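Local coordinates for protein putative retaining b-glycosidase (Saccharophagus degradans, PDB 5A95) that hydrolyses mixed-linkage beta-1,3-1,4-glucans, probably by the retaining double-displacement mechanism of family 5 glycoside hydrolases, at residues 118-123 and 173-178; 101-106 and 136-141; 44-49 and 130-135. The protein carries 1 engineered substitution. All coordinates share one frame; numbering follows the deposited sequence.

Interaction 1 (118-123 and 173-178). Unlike the reference sequence in segment 173-178: Q176 (reference Lys). With MG (magnesium ion), chain G.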
loop_
_atom_site.group_PDB
_atom_site.type_symbol
_atom_site.label_atom_id
_atom_site.label_comp_id
_atom_site.label_asym_id
_atom_site.label_seq_id
_atom_site.Cartn_x
_atom_site.Cartn_y
_atom_site.Cartn_z
ATOM N N VAL A 118 -22.582 -1.763 -4.347
ATOM C CA VAL A 118 -23.739 -0.934 -4.083
ATOM C C VAL A 118 -23.578 0.474 -4.681
ATOM O O VAL A 118 -24.530 1.048 -5.251
ATOM C CB VAL A 118 -24.013 -0.879 -2.572
ATOM C CG1 VAL A 118 -25.002 0.221 -2.200
ATOM C CG2 VAL A 118 -24.546 -2.235 -2.113
ATOM N N TYR A 119 -22.404 1.071 -4.512
ATOM C CA TYR A 119 -22.199 2.409 -5.057
ATOM C C TYR A 119 -22.417 2.408 -6.579
ATOM O O TYR A 119 -23.092 3.292 -7.133
ATOM C CB TYR A 119 -20.827 2.973 -4.645
ATOM C CG TYR A 119 -20.776 4.487 -4.537
ATOM C CD1 TYR A 119 -21.089 5.295 -5.617
ATOM C CD2 TYR A 119 -20.439 5.111 -3.349
ATOM C CE1 TYR A 119 -21.073 6.672 -5.519
ATOM C CE2 TYR A 119 -20.439 6.502 -3.232
ATOM C CZ TYR A 119 -20.732 7.287 -4.326
ATOM O OH TYR A 119 -20.718 8.648 -4.225
ATOM N N LEU A 120 -21.840 1.413 -7.257
ATOM C CA LEU A 120 -22.017 1.324 -8.705
ATOM C C LEU A 120 -23.497 1.161 -9.083
ATOM O O LEU A 120 -23.951 1.707 -10.067
ATOM C CB LEU A 120 -21.183 0.189 -9.284
ATOM C CG LEU A 120 -19.671 0.424 -9.222
ATOM C CD1 LEU A 120 -18.948 -0.896 -9.434
ATOM C CD2 LEU A 120 -19.233 1.456 -10.251
ATOM N N GLY A 121 -24.247 0.407 -8.286
ATOM C CA GLY A 121 -25.676 0.290 -8.537
ATOM C C GLY A 121 -26.383 1.635 -8.471
ATOM O O GLY A 121 -27.350 1.878 -9.216
ATOM N N HIS A 122 -25.924 2.517 -7.581
ATOM C CA HIS A 122 -26.499 3.873 -7.506
ATOM C C HIS A 122 -26.048 4.753 -8.670
ATOM O O HIS A 122 -26.825 5.567 -9.167
ATOM C CB HIS A 122 -26.220 4.525 -6.166
ATOM C CG HIS A 122 -26.907 3.848 -5.028
ATOM N ND1 HIS A 122 -28.282 3.764 -4.942
ATOM C CD2 HIS A 122 -26.423 3.212 -3.935
ATOM C CE1 HIS A 122 -28.612 3.113 -3.837
ATOM N NE2 HIS A 122 -27.510 2.769 -3.208
ATOM N N ILE A 123 -24.784 4.628 -9.094
ATOM C CA ILE A 123 -24.339 5.350 -10.273
ATOM C C ILE A 123 -25.186 4.932 -11.484
ATOM O O ILE A 123 -25.545 5.777 -12.293
ATOM C CB ILE A 123 -22.820 5.235 -10.489
ATOM C CG1 ILE A 123 -22.061 5.843 -9.307
ATOM C CG2 ILE A 123 -22.432 5.942 -11.783
ATOM C CD1 ILE A 123 -20.571 5.540 -9.300
ATOM N N PHE A 173 -14.836 -0.218 -16.964
ATOM C CA PHE A 173 -15.460 -1.451 -17.434
ATOM C C PHE A 173 -16.984 -1.341 -17.437
ATOM O O PHE A 173 -17.650 -1.651 -18.417
ATOM C CB PHE A 173 -15.044 -2.624 -16.555
ATOM C CG PHE A 173 -15.708 -3.937 -16.896
ATOM C CD1 PHE A 173 -15.329 -4.669 -17.997
ATOM C CD2 PHE A 173 -16.692 -4.441 -16.083
ATOM C CE1 PHE A 173 -15.930 -5.880 -18.269
ATOM C CE2 PHE A 173 -17.313 -5.639 -16.361
ATOM C CZ PHE A 173 -16.917 -6.353 -17.456
ATOM N N ARG A 174 -17.556 -0.886 -16.341
ATOM C CA ARG A 174 -18.992 -0.873 -16.222
ATOM C C ARG A 174 -19.655 0.027 -17.236
ATOM O O ARG A 174 -20.730 -0.309 -17.738
ATOM C CB ARG A 174 -19.444 -0.467 -14.823
ATOM C CG ARG A 174 -20.911 -0.757 -14.531
ATOM C CD ARG A 174 -21.218 -0.480 -13.077
ATOM N NE ARG A 174 -22.540 -0.850 -12.613
ATOM C CZ ARG A 174 -22.802 -1.841 -11.759
ATOM N NH1 ARG A 174 -21.853 -2.698 -11.390
ATOM N NH2 ARG A 174 -24.011 -1.997 -11.278
ATOM N N TYR A 175 -19.054 1.168 -17.521
ATOM C CA TYR A 175 -19.689 2.170 -18.371
ATOM C C TYR A 175 -19.089 2.249 -19.784
ATOM O O TYR A 175 -19.239 3.246 -20.475
ATOM C CB TYR A 175 -19.756 3.534 -17.673
ATOM C CG TYR A 175 -20.499 3.417 -16.369
ATOM C CD1 TYR A 175 -21.847 3.026 -16.349
ATOM C CD2 TYR A 175 -19.853 3.617 -15.151
ATOM C CE1 TYR A 175 -22.513 2.842 -15.158
ATOM C CE2 TYR A 175 -20.517 3.426 -13.964
ATOM C CZ TYR A 175 -21.843 3.029 -13.958
ATOM O OH TYR A 175 -22.455 2.829 -12.744
ATOM N N GLN A 176 -18.484 1.150 -20.240
ATOM C CA GLN A 176 -17.957 1.128 -21.592
ATOM C C GLN A 176 -19.087 1.442 -22.585
ATOM O O GLN A 176 -20.182 0.901 -22.464
ATOM C CB GLN A 176 -17.354 -0.235 -21.914
ATOM C CG GLN A 176 -16.610 -0.238 -23.226
ATOM C CD GLN A 176 -15.996 -1.579 -23.587
ATOM O OE1 GLN A 176 -15.961 -2.506 -22.786
ATOM N NE2 GLN A 176 -15.468 -1.657 -24.786
ATOM N N ASN A 177 -18.802 2.333 -23.525
ATOM C CA ASN A 177 -19.752 2.618 -24.625
ATOM C C ASN A 177 -21.068 3.256 -24.116
ATOM O O ASN A 177 -22.123 3.035 -24.692
ATOM C CB ASN A 177 -20.022 1.315 -25.418
ATOM C CG ASN A 177 -20.792 1.530 -26.723
ATOM O OD1 ASN A 177 -20.590 2.510 -27.417
ATOM N ND2 ASN A 177 -21.684 0.590 -27.045
ATOM N N VAL A 178 -20.995 4.047 -23.051
ATOM C CA VAL A 178 -22.140 4.764 -22.479
ATOM C C VAL A 178 -21.932 6.274 -22.710
ATOM O O VAL A 178 -21.085 6.908 -22.058
ATOM C CB VAL A 178 -22.343 4.472 -20.986
ATOM C CG1 VAL A 178 -23.463 5.297 -20.387
ATOM C CG2 VAL A 178 -22.626 2.990 -20.739
HETATM MG MG MG G . -18.858 7.266 -21.742
HETATM O O HOH W 1 -18.427 5.875 -19.977
HETATM O O HOH W 2 -18.117 5.398 -23.173
HETATM O O HOH W 3 -17.550 8.388 -23.358
#

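Interaction 2 (101-106 and 136-141)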
loop_
_atom_site.group_PDB
_atom_site.type_symbol
_atom_site.label_atom_id
_atom_site.label_comp_id
_atom_site.label_asym_id
_atom_site.label_seq_id
_atom_site.Cartn_x
_atom_site.Cartn_y
_atom_site.Cartn_z
ATOM N N THR A 101 -25.357 19.041 -17.527
ATOM C CA THR A 101 -24.336 18.227 -16.859
ATOM C C THR A 101 -24.540 18.222 -15.362
ATOM O O THR A 101 -24.834 19.257 -14.765
ATOM C CB THR A 101 -22.925 18.814 -17.150
ATOM O OG1 THR A 101 -22.686 18.829 -18.551
ATOM C CG2 THR A 101 -21.832 17.980 -16.508
ATOM N N ILE A 102 -24.349 17.056 -14.753
ATOM C CA ILE A 102 -24.222 16.936 -13.318
ATOM C C ILE A 102 -22.889 16.267 -12.997
ATOM O O ILE A 102 -22.535 15.255 -13.620
ATOM C CB ILE A 102 -25.373 16.112 -12.724
ATOM C CG1 ILE A 102 -26.674 16.893 -12.887
ATOM C CG2 ILE A 102 -25.136 15.812 -11.242
ATOM C CD1 ILE A 102 -27.930 16.152 -12.489
ATOM N N ARG A 103 -22.158 16.847 -12.044
ATOM C CA ARG A 103 -20.917 16.262 -11.516
ATOM C C ARG A 103 -21.230 15.535 -10.211
ATOM O O ARG A 103 -21.864 16.108 -9.310
ATOM C CB ARG A 103 -19.870 17.330 -11.286
ATOM C CG ARG A 103 -18.546 16.850 -10.703
ATOM C CD ARG A 103 -17.547 17.977 -10.766
ATOM N NE ARG A 103 -16.192 17.725 -10.291
ATOM C CZ ARG A 103 -15.673 18.113 -9.127
ATOM N NH1 ARG A 103 -16.444 18.556 -8.140
ATOM N NH2 ARG A 103 -14.355 18.043 -8.934
ATOM N N LEU A 104 -20.786 14.285 -10.124
ATOM C CA LEU A 104 -20.981 13.429 -8.954
ATOM C C LEU A 104 -19.653 13.341 -8.199
ATOM O O LEU A 104 -18.725 12.728 -8.710
ATOM C CB LEU A 104 -21.413 12.020 -9.384
ATOM C CG LEU A 104 -22.698 11.859 -10.198
ATOM C CD1 LEU A 104 -22.997 10.370 -10.415
ATOM C CD2 LEU A 104 -23.859 12.537 -9.501
ATOM N N PRO A 105 -19.560 13.949 -7.003
ATOM C CA PRO A 105 -18.304 13.938 -6.253
ATOM C C PRO A 105 -18.252 12.706 -5.368
ATOM O O PRO A 105 -18.723 12.727 -4.217
ATOM C CB PRO A 105 -18.376 15.231 -5.440
ATOM C CG PRO A 105 -19.825 15.418 -5.171
ATOM C CD PRO A 105 -20.553 14.865 -6.381
ATOM N N ILE A 106 -17.656 11.637 -5.889
ATOM C CA ILE A 106 -17.620 10.349 -5.223
ATOM C C ILE A 106 -16.524 10.355 -4.190
ATOM O O ILE A 106 -15.344 10.362 -4.520
ATOM C CB ILE A 106 -17.458 9.224 -6.248
ATOM C CG1 ILE A 106 -18.664 9.244 -7.197
ATOM C CG2 ILE A 106 -17.287 7.865 -5.566
ATOM C CD1 ILE A 106 -18.457 8.601 -8.542
ATOM N N TYR A 136 -25.612 14.929 -19.187
ATOM C CA TYR A 136 -24.374 14.164 -19.070
ATOM C C TYR A 136 -23.822 14.150 -17.642
ATOM O O TYR A 136 -24.145 15.026 -16.851
ATOM C CB TYR A 136 -23.323 14.779 -19.992
ATOM C CG TYR A 136 -23.666 14.617 -21.454
ATOM C CD1 TYR A 136 -23.290 13.474 -22.137
ATOM C CD2 TYR A 136 -24.399 15.593 -22.142
ATOM C CE1 TYR A 136 -23.614 13.289 -23.469
ATOM C CE2 TYR A 136 -24.750 15.408 -23.474
ATOM C CZ TYR A 136 -24.347 14.271 -24.137
ATOM O OH TYR A 136 -24.654 14.120 -25.463
ATOM N N LEU A 137 -23.002 13.149 -17.338
ATOM C CA LEU A 137 -22.368 13.043 -16.039
ATOM C C LEU A 137 -20.865 13.231 -16.145
ATOM O O LEU A 137 -20.220 12.711 -17.053
ATOM C CB LEU A 137 -22.646 11.673 -15.418
ATOM C CG LEU A 137 -24.124 11.412 -15.119
ATOM C CD1 LEU A 137 -24.302 9.950 -14.744
ATOM C CD2 LEU A 137 -24.623 12.306 -13.992
ATOM N N ILE A 138 -20.326 13.920 -15.144
ATOM C CA ILE A 138 -18.906 13.921 -14.825
ATOM C C ILE A 138 -18.752 13.085 -13.559
ATOM O O ILE A 138 -19.351 13.413 -12.538
ATOM C CB ILE A 138 -18.380 15.345 -14.594
ATOM C CG1 ILE A 138 -18.555 16.216 -15.850
ATOM C CG2 ILE A 138 -16.925 15.293 -14.112
ATOM C CD1 ILE A 138 -18.114 17.640 -15.665
ATOM N N LEU A 139 -17.946 12.024 -13.611
ATOM C CA LEU A 139 -17.672 11.241 -12.431
ATOM C C LEU A 139 -16.347 11.701 -11.869
ATOM O O LEU A 139 -15.321 11.676 -12.557
ATOM C CB LEU A 139 -17.628 9.747 -12.749
ATOM C CG LEU A 139 -18.897 9.169 -13.368
ATOM C CD1 LEU A 139 -18.766 7.665 -13.583
ATOM C CD2 LEU A 139 -20.146 9.504 -12.566
ATOM N N ASP A 140 -16.388 12.140 -10.614
ATOM C CA ASP A 140 -15.263 12.783 -9.934
ATOM C C ASP A 140 -14.834 11.916 -8.755
ATOM O O ASP A 140 -15.608 11.649 -7.844
ATOM C CB ASP A 140 -15.738 14.179 -9.502
ATOM C CG ASP A 140 -15.025 14.749 -8.303
ATOM O OD1 ASP A 140 -13.837 14.504 -8.083
ATOM O OD2 ASP A 140 -15.709 15.478 -7.537
ATOM N N TRP A 141 -13.598 11.419 -8.812
ATOM C CA TRP A 141 -13.031 10.728 -7.663
ATOM C C TRP A 141 -12.571 11.815 -6.680
ATOM O O TRP A 141 -11.544 12.494 -6.867
ATOM C CB TRP A 141 -11.897 9.831 -8.134
ATOM C CG TRP A 141 -11.239 8.983 -7.058
ATOM C CD1 TRP A 141 -9.905 8.983 -6.738
ATOM C CD2 TRP A 141 -11.852 7.993 -6.221
ATOM N NE1 TRP A 141 -9.653 8.062 -5.759
ATOM C CE2 TRP A 141 -10.827 7.440 -5.427
ATOM C CE3 TRP A 141 -13.158 7.504 -6.062
ATOM C CZ2 TRP A 141 -11.065 6.409 -4.510
ATOM C CZ3 TRP A 141 -13.387 6.476 -5.137
ATOM C CH2 TRP A 141 -12.359 5.960 -4.364
#

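Interaction 3 (44-49 and 130-135)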
loop_
_atom_site.group_PDB
_atom_site.type_symbol
_atom_site.label_atom_id
_atom_site.label_comp_id
_atom_site.label_asym_id
_atom_site.label_seq_id
_atom_site.Cartn_x
_atom_site.Cartn_y
_atom_site.Cartn_z
ATOM N N SER A 44 -30.459 -0.237 -22.918
ATOM C CA SER A 44 -31.492 0.386 -22.088
ATOM C C SER A 44 -31.561 1.912 -22.274
ATOM O O SER A 44 -32.451 2.568 -21.745
ATOM C CB SER A 44 -31.237 0.063 -20.611
ATOM O OG SER A 44 -30.120 0.765 -20.090
ATOM N N LEU A 45 -30.604 2.467 -23.006
ATOM C CA LEU A 45 -30.463 3.918 -23.115
ATOM C C LEU A 45 -31.180 4.484 -24.311
ATOM O O LEU A 45 -31.194 3.873 -25.385
ATOM C CB LEU A 45 -28.979 4.278 -23.249
ATOM C CG LEU A 45 -28.100 3.899 -22.058
ATOM C CD1 LEU A 45 -26.636 4.146 -22.407
ATOM C CD2 LEU A 45 -28.516 4.682 -20.837
ATOM N N LYS A 46 -31.738 5.681 -24.139
ATOM C CA LYS A 46 -32.170 6.496 -25.282
ATOM C C LYS A 46 -30.964 7.007 -26.072
ATOM O O LYS A 46 -29.890 7.188 -25.511
ATOM C CB LYS A 46 -32.906 7.731 -24.803
ATOM C CG LYS A 46 -34.178 7.513 -24.023
ATOM C CD LYS A 46 -34.688 8.889 -23.577
ATOM C CE LYS A 46 -36.050 8.806 -22.928
ATOM N NZ LYS A 46 -36.596 10.134 -22.476
ATOM N N THR A 47 -31.165 7.305 -27.351
ATOM C CA THR A 47 -30.115 7.911 -28.155
ATOM C C THR A 47 -29.575 9.191 -27.457
ATOM O O THR A 47 -30.347 9.995 -26.894
ATOM C CB THR A 47 -30.633 8.216 -29.576
ATOM O OG1 THR A 47 -31.840 9.000 -29.491
ATOM C CG2 THR A 47 -30.914 6.882 -30.330
ATOM N N GLN A 48 -28.263 9.339 -27.465
ATOM C CA GLN A 48 -27.592 10.454 -26.828
ATOM C C GLN A 48 -26.208 10.479 -27.422
ATOM O O GLN A 48 -25.513 9.454 -27.448
ATOM C CB GLN A 48 -27.512 10.262 -25.293
ATOM C CG GLN A 48 -26.922 11.437 -24.557
ATOM C CD GLN A 48 -27.095 11.350 -23.049
ATOM O OE1 GLN A 48 -27.472 10.310 -22.493
ATOM N NE2 GLN A 48 -26.822 12.463 -22.367
ATOM N N SER A 49 -25.795 11.652 -27.897
ATOM C CA SER A 49 -24.514 11.759 -28.556
ATOM C C SER A 49 -23.368 11.546 -27.569
ATOM O O SER A 49 -23.393 12.053 -26.448
ATOM C CB SER A 49 -24.336 13.134 -29.189
ATOM O OG SER A 49 -23.065 13.246 -29.794
ATOM N N ALA A 130 -30.031 10.598 -15.945
ATOM C CA ALA A 130 -29.410 11.590 -16.800
ATOM C C ALA A 130 -29.740 11.304 -18.272
ATOM O O ALA A 130 -30.068 12.216 -19.028
ATOM C CB ALA A 130 -27.895 11.600 -16.567
ATOM N N ASN A 131 -29.611 10.050 -18.697
ATOM C CA ASN A 131 -29.945 9.707 -20.076
ATOM C C ASN A 131 -31.404 10.000 -20.412
ATOM O O ASN A 131 -31.700 10.476 -21.502
ATOM C CB ASN A 131 -29.590 8.261 -20.336
ATOM C CG ASN A 131 -30.052 7.770 -21.684
ATOM O OD1 ASN A 131 -31.035 7.026 -21.757
ATOM N ND2 ASN A 131 -29.390 8.194 -22.738
ATOM N N ASP A 132 -32.302 9.719 -19.469
ATOM C CA ASP A 132 -33.728 9.993 -19.702
ATOM C C ASP A 132 -33.965 11.480 -19.970
ATOM O O ASP A 132 -34.850 11.840 -20.748
ATOM C CB ASP A 132 -34.568 9.513 -18.505
ATOM C CG ASP A 132 -36.056 9.538 -18.790
ATOM O OD1 ASP A 132 -36.454 9.036 -19.867
ATOM O OD2 ASP A 132 -36.827 10.061 -17.953
ATOM N N LEU A 133 -33.129 12.327 -19.368
ATOM C CA LEU A 133 -33.262 13.768 -19.482
ATOM C C LEU A 133 -32.335 14.388 -20.514
ATOM O O LEU A 133 -32.402 15.597 -20.743
ATOM C CB LEU A 133 -32.954 14.392 -18.109
ATOM C CG LEU A 133 -34.026 14.107 -17.054
ATOM C CD1 LEU A 133 -33.488 14.249 -15.641
ATOM C CD2 LEU A 133 -35.248 15.003 -17.267
ATOM N N GLY A 134 -31.499 13.574 -21.151
ATOM C CA GLY A 134 -30.581 14.050 -22.174
ATOM C C GLY A 134 -29.374 14.818 -21.654
ATOM O O GLY A 134 -28.723 15.549 -22.425
ATOM N N ILE A 135 -29.046 14.641 -20.368
ATOM C CA ILE A 135 -27.908 15.331 -19.758
ATOM C C ILE A 135 -26.768 14.354 -19.472
ATOM O O ILE A 135 -26.920 13.140 -19.575
ATOM C CB ILE A 135 -28.320 16.088 -18.502
ATOM C CG1 ILE A 135 -28.691 15.123 -17.389
ATOM C CG2 ILE A 135 -29.425 17.080 -18.886
ATOM C CD1 ILE A 135 -28.959 15.772 -16.071
#

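Interaction 1 (118-123 and 173-178)
The guanidinium of R174 lies against L120, whose CB sits over the centre of its flat face, 3.5 Å above the plane. From a CG anti to the backbone N (chi1 -166°) the arginine chain runs extended to NE, which carries the charged end across to helix 116-133, and its CD also meets L120 CD2 at 4.0 Å. The charge itself is met further along that helix, where R174 NH2 forms a salt bridge with D124.

Apolar packing continues at Y175. I123 crosses the tyrosine at about a right angle, with its CG2 3.7 Å from Y175 CZ, and on one face of the ring the tyrosine's own neighbour R174 lays its CG. D124 also takes the phenol, through a hydrogen bond to Y175 OH, so one carboxylate holds both side chains that segment 173-178 sends to the helix. The contact thereby joins two successive outer helices of the (beta/alpha)8 barrel, 116-133 and 161-174, at the point where the second gives way to a loop.

A magnesium ion is bound beyond this point. A type II turn from Y175 to V178 brings V178 O to 2.3 Å from the metal, which is also bound by V181 O and three waters. One of these, water 1, donates a hydrogen bond to Y175 O at 2.8 Å.

Interaction 2 (101-106 and 136-141)
T101 starts the pairing with Y136 in a parallel register: its CA makes a CA-H...O contact with Y136 O, and its CG2 reaches on to I138 CG1 at 3.8 Å. I102 then bonds both ways, its N to Y136 O (2.9 Å) and its O to the N of I138, while L137 CD2 packs against I102 CB on the helix-facing side.

At R103 the side chain turns to the barrel interior. A chi1 of 178° sends CG away from the backbone N and the chain stretches out fully, laying the guanidinium almost flat on the D140 carboxylate, with 16° between the planes. D140 OD2 sits over its centre and is 3.2 Å from R103 NH2; this salt bridge is one of charge alone, since no N-H points at the oxygen. The N-H groups are used elsewhere, NE on E185, NH1 on N72 and NH2 on N188. The side chain is about 6 Å from a bound glucose, which makes it a probable second-shell element of the family 5 active site in this (beta/alpha)8 barrel. A leucine here would probably deprive D140 and E185 of this positive charge and leave the side chain of N188 freer to turn.

L104 returns to the opposite face, its N bonded to I138 O in a nearly straight 172° and its O accepting from D140 N. P105 CB touches D140 OD2 at 3.4 Å, and that oxygen also bonds to H142. I106 N closes the ladder on D140 O at 2.8 Å, and its CG2 meets W141 at CZ3.

Interaction 3 (44-49 and 130-135)
With one amide N131, near the C-terminal end of helix 116-133, meets three residues of segment 44-49, the irregular loop ahead of strand 52-54. With chi1 at 173° the amide swings to the side opposite its own N, out along the loop. N131 OD1 accepts from K46 N at 2.8 Å, in the carbonyl plane and on a lone pair, while N131 ND2 donates to K46 O at 3.0 Å in a nearly straight bond (169°). The second hydrogen of ND2 goes to Q48 OE1, 2.9 Å away, and both acceptors lie close to the N131 amide plane. L45 CD2 packs on N131 CG at 3.6 Å.

D132 takes the extended side chain of K46. K46 NZ forms a salt bridge with D132 OD1 (2.8 Å), meeting that oxygen from above the carboxylate plane, and also bonds to D132 O at 3.0 Å, on a lone pair in the carbonyl plane. The other oxygen, D132 OD2, pairs with K87.

G134 is the first residue to leave helical angles, and its positive phi forms a Schellman motif that turns the chain toward strand 136-144. Beyond it I135 O accepts from Q48 NE2 at 2.9 Å; the donor stands above the carbonyl plane, although I135 O lies in the plane of the Q48 amide. Q48 OE1 has a further partner in T180 OG1.

With both atoms of the N131 amide engaged by the loop, the group is fixed against flipping, and the lysine ammonium at D132 O is likely to offset the partial negative charge of the helix end.

In the fold
Along the chain the six segments alternate: 44-49, 101-106, 118-123, 130-135, 136-141, 173-178, so every interaction closes across the others. Helix 116-133 serves interactions 1 and 3, near its start and its end; the centres of these interactions are about 15 Å apart. The helix leads directly into strand 136-144 of interaction 2, whose centre lies about 12 Å from that of interaction 1 and 15 Å from that of interaction 3. I123 packs on I106, and A130 on L137, joining helix to sheet, while Y136 OH reaches S49 O and V178 touches L45. The N-terminal loop is thus fastened to the barrel wall, whereas the strand pair carries R103 to the neighbourhood of the bound glycan.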